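Local coordinates for protein cytochrome P450 monooxygenase (PDB 6KBH) that probably acts as a self-sufficient monooxygenase, carrying heme, FMN and a [2Fe-2S] cluster in a single chain, at residues A[141-146]-A[250-255]; A[195-200]-A[240-245]; A[395-400]-A[726-731]. All coordinates share one frame; numbering follows the deposited sequence.

Interaction 1. Residues A[141-146]-A[250-255]; sequences MEPFTP and HGWMPF
E142, whose side chain runs at about a right angle to that of F255, has a backbone oxygen gripped twice: T145 OG1 reaches E142 O at 2.8 Å, in the carbonyl plane, and T145 N reaches the same E142 O at 3.1 Å. T145 OG1 also caps A148 N at the start of helix 146-149, tying the short 3-10 turn 142-144 to that helix. No hydrogen bond crosses to 250-255; the contact is proline and aromatic packing. P143 CG sits over one face of the F255 ring, 3.6 Å from its centroid and 17° off the normal, a CH-pi contact. The same P143 CG lies at the edge of the indole, 3.5 Å from W252 CD1, wedging the proline ring between two aromatics from the first helical turn. F255 CG is anti to the backbone N (chi1 -176°), which carries the phenyl ring out to P143. E142 lays its CB 3.6 Å from F255 CZ, and its extended chain brings the carboxylate carbon to the edge of that ring. With an alanine in place of F255, P143 CG would have no aromatic face to rest on, and a gap would probably open between the proline and the helix start. F144 turns its edge to one face of W252: the phenyl and five-membered ring centroids are 4.8 Å apart, with the planes at 61°, a T-shaped pair. W252 NE1 is hydrogen-bonded to L140 O, which fixes the turn of the indole, while the F144 ring also belongs to the heme pocket. The contact thus joins the loop after helix 133-139, which bears the heme-binding H133 and R137, to the start of helix 252-262; F191 of helix 183-192 meets P143, F144 and W252, and M275 of helix 269-281 touches the indole.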
loop_
_atom_site.group_PDB
_atom_site.type_symbol
_atom_site.label_atom_id
_atom_site.label_comp_id
_atom_site.label_asym_id
_atom_site.label_seq_id
_atom_site.Cartn_x
_atom_site.Cartn_y
_atom_site.Cartn_z
ATOM N N MET A 141 5.661 15.939 -8.049
ATOM C CA MET A 141 5.309 14.681 -7.398
ATOM C C MET A 141 5.997 14.507 -6.051
ATOM O O MET A 141 5.363 14.062 -5.088
ATOM C CB MET A 141 5.658 13.503 -8.307
ATOM C CG MET A 141 5.460 12.149 -7.648
ATOM S SD MET A 141 3.748 11.830 -7.165
ATOM C CE MET A 141 3.017 11.451 -8.754
ATOM N N GLU A 142 7.282 14.856 -5.969
ATOM C CA GLU A 142 8.126 14.445 -4.845
ATOM C C GLU A 142 7.535 14.686 -3.457
ATOM O O GLU A 142 7.632 13.773 -2.620
ATOM C CB GLU A 142 9.498 15.130 -4.956
ATOM C CG GLU A 142 10.469 14.740 -3.846
ATOM C CD GLU A 142 11.851 15.337 -4.031
ATOM O OE1 GLU A 142 12.095 15.965 -5.083
ATOM O OE2 GLU A 142 12.692 15.181 -3.121
ATOM N N PRO A 143 6.930 15.838 -3.136
ATOM C CA PRO A 143 6.385 16.009 -1.777
ATOM C C PRO A 143 5.295 15.008 -1.420
ATOM O O PRO A 143 5.023 14.814 -0.229
ATOM C CB PRO A 143 5.839 17.445 -1.788
ATOM C CG PRO A 143 6.529 18.114 -2.913
ATOM C CD PRO A 143 6.759 17.061 -3.943
ATOM N N PHE A 144 4.671 14.363 -2.409
ATOM C CA PHE A 144 3.620 13.390 -2.138
ATOM C C PHE A 144 4.157 12.006 -1.807
ATOM O O PHE A 144 3.405 11.180 -1.280
ATOM C CB PHE A 144 2.676 13.289 -3.337
ATOM C CG PHE A 144 1.818 14.503 -3.531
ATOM C CD1 PHE A 144 0.757 14.760 -2.682
ATOM C CD2 PHE A 144 2.079 15.392 -4.559
ATOM C CE1 PHE A 144 -0.025 15.877 -2.856
ATOM C CE2 PHE A 144 1.300 16.510 -4.738
ATOM C CZ PHE A 144 0.246 16.754 -3.885
ATOM N N THR A 145 5.425 11.731 -2.105
ATOM C CA THR A 145 5.971 10.402 -1.877
ATOM C C THR A 145 6.000 10.083 -0.382
ATOM O O THR A 145 6.093 10.990 0.452
ATOM C CB THR A 145 7.379 10.296 -2.459
ATOM O OG1 THR A 145 8.266 11.155 -1.728
ATOM C CG2 THR A 145 7.380 10.698 -3.926
ATOM N N PRO A 146 5.901 8.801 -0.015
ATOM C CA PRO A 146 5.982 8.440 1.410
ATOM C C PRO A 146 7.253 8.926 2.090
ATOM O O PRO A 146 7.215 9.262 3.281
ATOM C CB PRO A 146 5.900 6.908 1.384
ATOM C CG PRO A 146 5.145 6.595 0.137
ATOM C CD PRO A 146 5.550 7.647 -0.862
ATOM N N HIS A 250 9.585 24.249 4.072
ATOM C CA HIS A 250 8.772 23.051 3.915
ATOM C C HIS A 250 7.378 23.385 3.392
ATOM O O HIS A 250 6.819 24.452 3.666
ATOM C CB HIS A 250 8.671 22.302 5.243
ATOM C CG HIS A 250 9.971 21.711 5.697
ATOM N ND1 HIS A 250 10.174 21.254 6.980
ATOM C CD2 HIS A 250 11.134 21.506 5.035
ATOM C CE1 HIS A 250 11.406 20.789 7.091
ATOM N NE2 HIS A 250 12.010 20.931 5.924
ATOM N N GLY A 251 6.819 22.449 2.627
ATOM C CA GLY A 251 5.504 22.623 2.046
ATOM C C GLY A 251 5.478 22.377 0.552
ATOM O O GLY A 251 6.514 22.454 -0.116
ATOM N N TRP A 252 4.292 22.078 0.015
ATOM C CA TRP A 252 4.170 21.839 -1.420
ATOM C C TRP A 252 4.357 23.130 -2.209
ATOM O O TRP A 252 5.041 23.139 -3.239
ATOM C CB TRP A 252 2.812 21.201 -1.727
ATOM C CG TRP A 252 2.694 20.599 -3.106
ATOM C CD1 TRP A 252 3.554 19.718 -3.695
ATOM C CD2 TRP A 252 1.641 20.826 -4.054
ATOM N NE1 TRP A 252 3.110 19.392 -4.954
ATOM C CE2 TRP A 252 1.937 20.057 -5.197
ATOM C CE3 TRP A 252 0.482 21.607 -4.048
ATOM C CZ2 TRP A 252 1.114 20.047 -6.322
ATOM C CZ3 TRP A 252 -0.331 21.595 -5.167
ATOM C CH2 TRP A 252 -0.011 20.821 -6.287
ATOM N N MET A 253 3.766 24.229 -1.738
ATOM C CA MET A 253 3.880 25.498 -2.456
ATOM C C MET A 253 5.311 26.022 -2.515
ATOM O O MET A 253 5.749 26.415 -3.611
ATOM C CB MET A 253 2.928 26.528 -1.837
ATOM C CG MET A 253 1.465 26.137 -1.923
ATOM S SD MET A 253 1.000 25.700 -3.604
ATOM C CE MET A 253 1.324 27.246 -4.447
ATOM N N PRO A 254 6.081 26.075 -1.417
ATOM C CA PRO A 254 7.493 26.470 -1.560
ATOM C C PRO A 254 8.277 25.529 -2.454
ATOM O O PRO A 254 9.122 25.977 -3.237
ATOM C CB PRO A 254 8.012 26.458 -0.115
ATOM C CG PRO A 254 7.050 25.613 0.636
ATOM C CD PRO A 254 5.728 25.858 -0.004
ATOM N N PHE A 255 8.014 24.224 -2.363
ATOM C CA PHE A 255 8.560 23.287 -3.342
ATOM C C PHE A 255 8.154 23.679 -4.758
ATOM O O PHE A 255 8.958 23.570 -5.692
ATOM C CB PHE A 255 8.102 21.869 -2.994
ATOM C CG PHE A 255 8.669 20.774 -3.874
ATOM C CD1 PHE A 255 8.341 20.668 -5.219
ATOM C CD2 PHE A 255 9.513 19.818 -3.326
ATOM C CE1 PHE A 255 8.863 19.652 -6.000
ATOM C CE2 PHE A 255 10.033 18.795 -4.106
ATOM C CZ PHE A 255 9.706 18.716 -5.440
#

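Interaction 2. Residues A[195-200]-A[240-245]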
loop_
_atom_site.group_PDB
_atom_site.type_symbol
_atom_site.label_atom_id
_atom_site.label_comp_id
_atom_site.label_asym_id
_atom_site.label_seq_id
_atom_site.Cartn_x
_atom_site.Cartn_y
_atom_site.Cartn_z
ATOM N N PRO A 195 1.850 29.833 6.023
ATOM C CA PRO A 195 2.112 30.229 7.414
ATOM C C PRO A 195 0.890 30.021 8.294
ATOM O O PRO A 195 -0.248 30.223 7.866
ATOM C CB PRO A 195 2.459 31.718 7.296
ATOM C CG PRO A 195 2.994 31.875 5.919
ATOM C CD PRO A 195 2.202 30.909 5.075
ATOM N N GLU A 196 1.142 29.625 9.544
ATOM C CA GLU A 196 0.055 29.417 10.493
ATOM C C GLU A 196 -0.712 30.707 10.758
ATOM O O GLU A 196 -1.920 30.667 11.023
ATOM C CB GLU A 196 0.604 28.842 11.797
ATOM C CG GLU A 196 1.618 27.724 11.583
ATOM C CD GLU A 196 1.889 26.934 12.844
ATOM O OE1 GLU A 196 1.151 27.131 13.832
ATOM O OE2 GLU A 196 2.837 26.117 12.848
ATOM N N GLU A 197 -0.026 31.850 10.711
ATOM C CA GLU A 197 -0.687 33.151 10.737
ATOM C C GLU A 197 -1.850 33.207 9.753
ATOM O O GLU A 197 -2.940 33.691 10.078
ATOM C CB GLU A 197 0.332 34.247 10.413
ATOM C CG GLU A 197 1.700 34.052 11.052
ATOM C CD GLU A 197 2.838 34.494 10.145
ATOM O OE1 GLU A 197 2.642 35.436 9.344
ATOM O OE2 GLU A 197 3.926 33.890 10.221
ATOM N N ASP A 198 -1.633 32.693 8.546
ATOM C CA ASP A 198 -2.547 32.863 7.426
ATOM C C ASP A 198 -3.579 31.751 7.307
ATOM O O ASP A 198 -4.419 31.801 6.402
ATOM C CB ASP A 198 -1.754 32.945 6.121
ATOM C CG ASP A 198 -0.922 34.205 6.027
ATOM O OD1 ASP A 198 -1.506 35.309 6.059
ATOM O OD2 ASP A 198 0.317 34.091 5.927
ATOM N N MET A 199 -3.546 30.756 8.188
ATOM C CA MET A 199 -4.348 29.567 7.943
ATOM C C MET A 199 -5.809 29.788 8.310
ATOM O O MET A 199 -6.700 29.438 7.530
ATOM C CB MET A 199 -3.767 28.383 8.711
ATOM C CG MET A 199 -2.377 27.979 8.232
ATOM S SD MET A 199 -1.949 26.280 8.645
ATOM C CE MET A 199 -2.111 26.330 10.426
ATOM N N ASP A 200 -6.072 30.419 9.459
ATOM C CA ASP A 200 -7.441 30.475 9.961
ATOM C C ASP A 200 -8.400 31.174 9.002
ATOM O O ASP A 200 -9.595 30.861 9.010
ATOM C CB ASP A 200 -7.495 31.145 11.329
ATOM C CG ASP A 200 -7.147 30.192 12.443
ATOM O OD1 ASP A 200 -7.128 28.966 12.179
ATOM O OD2 ASP A 200 -6.889 30.658 13.570
ATOM N N LEU A 240 0.639 33.646 -1.526
ATOM C CA LEU A 240 1.677 33.188 -2.446
ATOM C C LEU A 240 2.762 34.243 -2.627
ATOM O O LEU A 240 3.950 33.909 -2.711
ATOM C CB LEU A 240 1.071 32.815 -3.798
ATOM C CG LEU A 240 2.083 32.197 -4.767
ATOM C CD1 LEU A 240 2.687 30.934 -4.170
ATOM C CD2 LEU A 240 1.459 31.911 -6.123
ATOM N N ASP A 241 2.376 35.520 -2.702
ATOM C CA ASP A 241 3.369 36.584 -2.804
ATOM C C ASP A 241 4.219 36.667 -1.543
ATOM O O ASP A 241 5.419 36.959 -1.612
ATOM C CB ASP A 241 2.688 37.925 -3.077
ATOM C CG ASP A 241 2.225 38.067 -4.516
ATOM O OD1 ASP A 241 2.631 37.241 -5.362
ATOM O OD2 ASP A 241 1.460 39.013 -4.800
ATOM N N LYS A 242 3.617 36.416 -0.377
ATOM C CA LYS A 242 4.372 36.474 0.870
ATOM C C LYS A 242 5.428 35.374 0.927
ATOM O O LYS A 242 6.602 35.642 1.208
ATOM C CB LYS A 242 3.426 36.375 2.066
ATOM C CG LYS A 242 4.153 36.275 3.394
ATOM C CD LYS A 242 3.246 35.797 4.512
ATOM C CE LYS A 242 2.463 36.945 5.119
ATOM N NZ LYS A 242 1.774 36.537 6.375
ATOM N N MET A 243 5.030 34.128 0.671
ATOM C CA MET A 243 5.963 33.010 0.652
ATOM C C MET A 243 6.759 32.934 -0.641
ATOM O O MET A 243 7.573 32.018 -0.797
ATOM C CB MET A 243 5.219 31.689 0.872
ATOM C CG MET A 243 4.121 31.417 -0.148
ATOM S SD MET A 243 3.347 29.793 0.022
ATOM C CE MET A 243 2.506 29.985 1.585
ATOM N N ARG A 244 6.553 33.882 -1.557
ATOM C CA ARG A 244 7.281 33.880 -2.817
ATOM C C ARG A 244 8.787 34.040 -2.598
ATOM O O ARG A 244 9.580 33.580 -3.424
ATOM C CB ARG A 244 6.748 34.988 -3.730
ATOM C CG ARG A 244 7.105 34.855 -5.214
ATOM C CD ARG A 244 6.518 33.599 -5.836
ATOM N NE ARG A 244 5.266 33.839 -6.551
ATOM C CZ ARG A 244 5.149 33.806 -7.876
ATOM N NH1 ARG A 244 6.215 33.560 -8.625
ATOM N NH2 ARG A 244 3.972 34.018 -8.448
ATOM N N LYS A 245 9.213 34.641 -1.485
ATOM C CA LYS A 245 10.623 34.957 -1.303
ATOM C C LYS A 245 11.249 34.179 -0.139
ATOM O O LYS A 245 12.373 34.485 0.290
ATOM C CB LYS A 245 10.816 36.466 -1.171
ATOM C CG LYS A 245 10.013 37.188 -0.041
ATOM C CD LYS A 245 10.322 36.663 1.361
ATOM C CE LYS A 245 9.424 37.151 2.489
ATOM N NZ LYS A 245 9.686 36.262 3.672
#
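K242 runs its aliphatic chain past the ring of P195 in the opposite direction, CD of K242 lying 4.2 Å from CG of P195, and delivers its ammonium group to two acidic side chains. The main salt bridge joins K242 NZ to D198 OD2 at 2.9 Å, on the syn lone pair of that oxygen, lysine and aspartate coming from opposite directions. A weak bond, the second salt bridge, goes from K242 NZ to E197 OE1 at 3.3 Å, which completes a small salt-bridge network at the protein surface. The lysine chain bends at its third torsion (chi3 -84°), turning CE and NZ in toward the acids. Beside the salt bridges the contact is apolar: M243, buried, sets its methyl CE 3.6 Å from P195 CD, the thioether bent at chi3 so that the methyl reaches the proline. D198 N bonds P195 O, closing the turn on which both acids stand. This is surface packing, away from the annotated sites: it joins the turn before helix 199-204 to the end of helix 219-242. M243 also touches V194, and M253 of helix 252-262, while L189 and H190 of helix 183-192 pack against M199.

Interaction 3. Residues A[395-400]-A[726-731]. With HEM (protoporphyrin IX containing Fe), chain C.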
loop_
_atom_site.group_PDB
_atom_site.type_symbol
_atom_site.label_atom_id
_atom_site.label_comp_id
_atom_site.label_asym_id
_atom_site.label_seq_id
_atom_site.Cartn_x
_atom_site.Cartn_y
_atom_site.Cartn_z
ATOM N N GLY A 395 -2.030 12.674 -3.520
ATOM C CA GLY A 395 -2.029 12.712 -2.072
ATOM C C GLY A 395 -2.651 11.488 -1.440
ATOM O O GLY A 395 -3.106 11.540 -0.292
ATOM N N LYS A 396 -2.675 10.378 -2.184
ATOM C CA LYS A 396 -3.267 9.150 -1.663
ATOM C C LYS A 396 -2.562 8.690 -0.393
ATOM O O LYS A 396 -3.214 8.255 0.562
ATOM C CB LYS A 396 -3.240 8.051 -2.729
ATOM C CG LYS A 396 -1.857 7.629 -3.217
ATOM C CD LYS A 396 -1.969 6.411 -4.122
ATOM C CE LYS A 396 -0.614 5.934 -4.608
ATOM N NZ LYS A 396 -0.737 4.688 -5.419
ATOM N N ASN A 397 -1.232 8.796 -0.353
ATOM C CA ASN A 397 -0.510 8.401 0.849
ATOM C C ASN A 397 -0.635 9.439 1.955
ATOM O O ASN A 397 -0.561 9.088 3.138
ATOM C CB ASN A 397 0.958 8.141 0.519
ATOM C CG ASN A 397 1.134 6.978 -0.428
ATOM O OD1 ASN A 397 1.180 5.827 -0.005
ATOM N ND2 ASN A 397 1.216 7.270 -1.714
ATOM N N LEU A 398 -0.820 10.712 1.601
ATOM C CA LEU A 398 -1.162 11.700 2.616
ATOM C C LEU A 398 -2.510 11.376 3.245
ATOM O O LEU A 398 -2.667 11.453 4.470
ATOM C CB LEU A 398 -1.170 13.103 2.007
ATOM C CG LEU A 398 -1.609 14.238 2.936
ATOM C CD1 LEU A 398 -0.782 14.244 4.213
ATOM C CD2 LEU A 398 -1.519 15.581 2.228
ATOM N N ALA A 399 -3.490 10.996 2.423
ATOM C CA ALA A 399 -4.785 10.584 2.954
ATOM C C ALA A 399 -4.690 9.233 3.653
ATOM O O ALA A 399 -5.360 9.006 4.667
ATOM C CB ALA A 399 -5.824 10.538 1.833
ATOM N N ARG A 400 -3.868 8.323 3.127
ATOM C CA ARG A 400 -3.685 7.028 3.776
ATOM C C ARG A 400 -3.087 7.194 5.168
ATOM O O ARG A 400 -3.544 6.568 6.131
ATOM C CB ARG A 400 -2.797 6.132 2.916
ATOM C CG ARG A 400 -3.534 5.340 1.862
ATOM C CD ARG A 400 -2.560 4.770 0.851
ATOM N NE ARG A 400 -3.185 3.767 -0.001
ATOM C CZ ARG A 400 -2.651 3.310 -1.129
ATOM N NH1 ARG A 400 -1.476 3.768 -1.541
ATOM N NH2 ARG A 400 -3.289 2.392 -1.844
ATOM N N ALA A 726 9.185 6.966 -6.783
ATOM C CA ALA A 726 9.226 8.351 -7.241
ATOM C C ALA A 726 7.960 8.718 -8.010
ATOM O O ALA A 726 7.548 9.882 -8.000
ATOM C CB ALA A 726 10.463 8.584 -8.104
ATOM N N ALA A 727 7.341 7.749 -8.681
ATOM C CA ALA A 727 6.028 7.924 -9.273
ATOM C C ALA A 727 4.911 7.625 -8.285
ATOM O O ALA A 727 3.741 7.578 -8.674
ATOM C CB ALA A 727 5.880 7.035 -10.510
ATOM N N ASN A 728 5.256 7.426 -7.017
ATOM C CA ASN A 728 4.315 7.049 -5.956
ATOM C C ASN A 728 3.459 5.844 -6.347
ATOM O O ASN A 728 2.248 5.809 -6.120
ATOM C CB ASN A 728 3.453 8.226 -5.502
ATOM C CG ASN A 728 3.030 8.059 -4.053
ATOM O OD1 ASN A 728 3.084 6.965 -3.490
ATOM N ND2 ASN A 728 2.637 9.160 -3.428
ATOM N N ILE A 729 4.086 4.866 -6.939
ATOM C CA ILE A 729 3.453 3.582 -7.192
ATOM C C ILE A 729 3.632 2.711 -5.965
ATOM O O ILE A 729 4.680 2.747 -5.314
ATOM C CB ILE A 729 4.055 2.925 -8.437
ATOM C CG1 ILE A 729 3.781 3.820 -9.630
ATOM C CG2 ILE A 729 3.504 1.500 -8.659
ATOM C CD1 ILE A 729 4.604 3.457 -10.780
ATOM N N ASP A 730 2.599 1.947 -5.628
ATOM C CA ASP A 730 2.653 1.136 -4.425
ATOM C C ASP A 730 3.732 0.068 -4.552
ATOM O O ASP A 730 3.831 -0.619 -5.573
ATOM C CB ASP A 730 1.293 0.504 -4.150
ATOM C CG ASP A 730 0.297 1.499 -3.591
ATOM O OD1 ASP A 730 0.678 2.677 -3.422
ATOM O OD2 ASP A 730 -0.861 1.109 -3.322
ATOM N N ALA A 731 4.545 -0.065 -3.506
ATOM C CA ALA A 731 5.625 -1.041 -3.487
ATOM C C ALA A 731 6.045 -1.258 -2.042
ATOM O O ALA A 731 6.033 -0.319 -1.242
ATOM C CB ALA A 731 6.822 -0.575 -4.321
HETATM C CHA HEM C . -6.732 13.236 -8.335
HETATM C CHB HEM C . -9.545 10.641 -5.048
HETATM C CHC HEM C . -7.026 12.935 -0.998
HETATM C CHD HEM C . -4.255 15.488 -4.286
HETATM C C1A HEM C . -7.640 12.400 -7.547
HETATM C C2A HEM C . -8.524 11.602 -8.403
HETATM C C3A HEM C . -9.301 10.879 -7.495
HETATM C C4A HEM C . -8.813 11.316 -6.160
HETATM C CMA HEM C . -10.382 9.894 -7.816
HETATM C CAA HEM C . -8.583 11.535 -9.899
HETATM C CBA HEM C . -7.987 10.297 -10.493
HETATM C CGA HEM C . -7.779 10.218 -11.968
HETATM O O1A HEM C . -8.463 11.108 -12.540
HETATM O O2A HEM C . -6.977 9.281 -12.233
HETATM C C1B HEM C . -9.157 11.001 -3.648
HETATM C C2B HEM C . -9.788 10.407 -2.381
HETATM C C3B HEM C . -8.992 11.126 -1.118
HETATM C C4B HEM C . -7.990 12.067 -1.759
HETATM C CMB HEM C . -10.886 9.401 -2.312
HETATM C CAB HEM C . -9.215 10.923 0.341
HETATM C CBB HEM C . -9.205 9.529 0.864
HETATM C C1C HEM C . -6.123 13.766 -1.844
HETATM C C2C HEM C . -5.264 14.551 -0.998
HETATM C C3C HEM C . -4.490 15.270 -1.881
HETATM C C4C HEM C . -4.963 14.836 -3.187
HETATM C CMC HEM C . -5.217 14.578 0.494
HETATM C CAC HEM C . -3.402 16.240 -1.536
HETATM C CBC HEM C . -3.599 17.701 -1.728
HETATM C C1D HEM C . -4.808 14.989 -5.551
HETATM C C2D HEM C . -4.138 15.605 -6.744
HETATM C C3D HEM C . -4.912 14.903 -8.021
HETATM C C4D HEM C . -5.908 13.988 -7.368
HETATM C CMD HEM C . -3.040 16.611 -6.740
HETATM C CAD HEM C . -4.653 15.129 -9.468
HETATM C CBD HEM C . -3.459 14.426 -10.026
HETATM C CGD HEM C . -3.395 14.269 -11.501
HETATM O O1D HEM C . -4.548 14.448 -11.960
HETATM O O2D HEM C . -2.225 13.992 -11.869
HETATM N NA HEM C . -7.800 12.247 -6.165
HETATM N NB HEM C . -8.038 11.936 -3.286
HETATM N NC HEM C . -5.956 13.924 -3.201
HETATM N ND HEM C . -5.892 13.939 -5.814
HETATM FE FE HEM C . -7.087 13.034 -4.523
#
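K396 and R400, one helical turn apart, converge on D730 in a salt-bridge network between the P450 domain and the 2Fe-2S ferredoxin-like domain. The lysine and arginine stand on the start of helix 396-413, which follows the heme-ligating C393; D730 lies just beyond the Schellman motif that ends helix 720-726, with N728 as its positive-phi residue. Among the ionic contacts, R400 takes the carboxylate end-on with two nitrogens. NH1 of R400 meets D730 OD1 at 3.1 Å and NH2 of R400 meets D730 OD2 at 3.1 Å, both on the syn side, with the two flat groups turned 39° from coplanar. K396 NZ approaches D730 OD1 from above the carboxylate plane at 3.2 Å, so this oxygen serves two cations, whose charges probably favour the ionised form of this partly exposed carboxylate. K396 CG sits between the backbone N and the carbonyl carbon (chi1 62°); beyond it the chain is extended and carries NZ to D730. Each cation is also held within the P450 domain: K396 NZ by a hydrogen bond to Q392 OE1, R400 NE by a salt bridge to E320 OE2.

Of the uncharged polar contacts, K396 NZ gives a weak hydrogen bond to N728 O. The amides of N397 and N728 come together from opposite directions, their planes only 14° apart, with P146 packing on both side chains. On the heme side the contacts are apolar. A399 CB lies 3.7 Å from CBB of the heme, and G395, at the N-cap, has its CA 3.6 Å from HEM C3C, where a side chain would clash with the porphyrin.

How the interactions relate
The three contacts step outward from the interface between the heme and 2Fe-2S domains. Interactions 1 and 3, with centres 12 Å apart, touch directly: F144 CD1 lies 3.5 Å from G395 CA, beside the heme, and M141 and P146 pack on N728, so the ferredoxin-like segment 726-731 meets both the 141-146 loop and helix 396-413. Interaction 2 is nested in the chain loop closed by interaction 1, centres 16 Å apart, and joins it through M243 SD, 3.8 Å from M253 CB. Interactions 2 and 3 do not touch, their centres being 26 Å apart. Interactions 1 and 3 thus both border the heme pocket, while interaction 2 lies farther out.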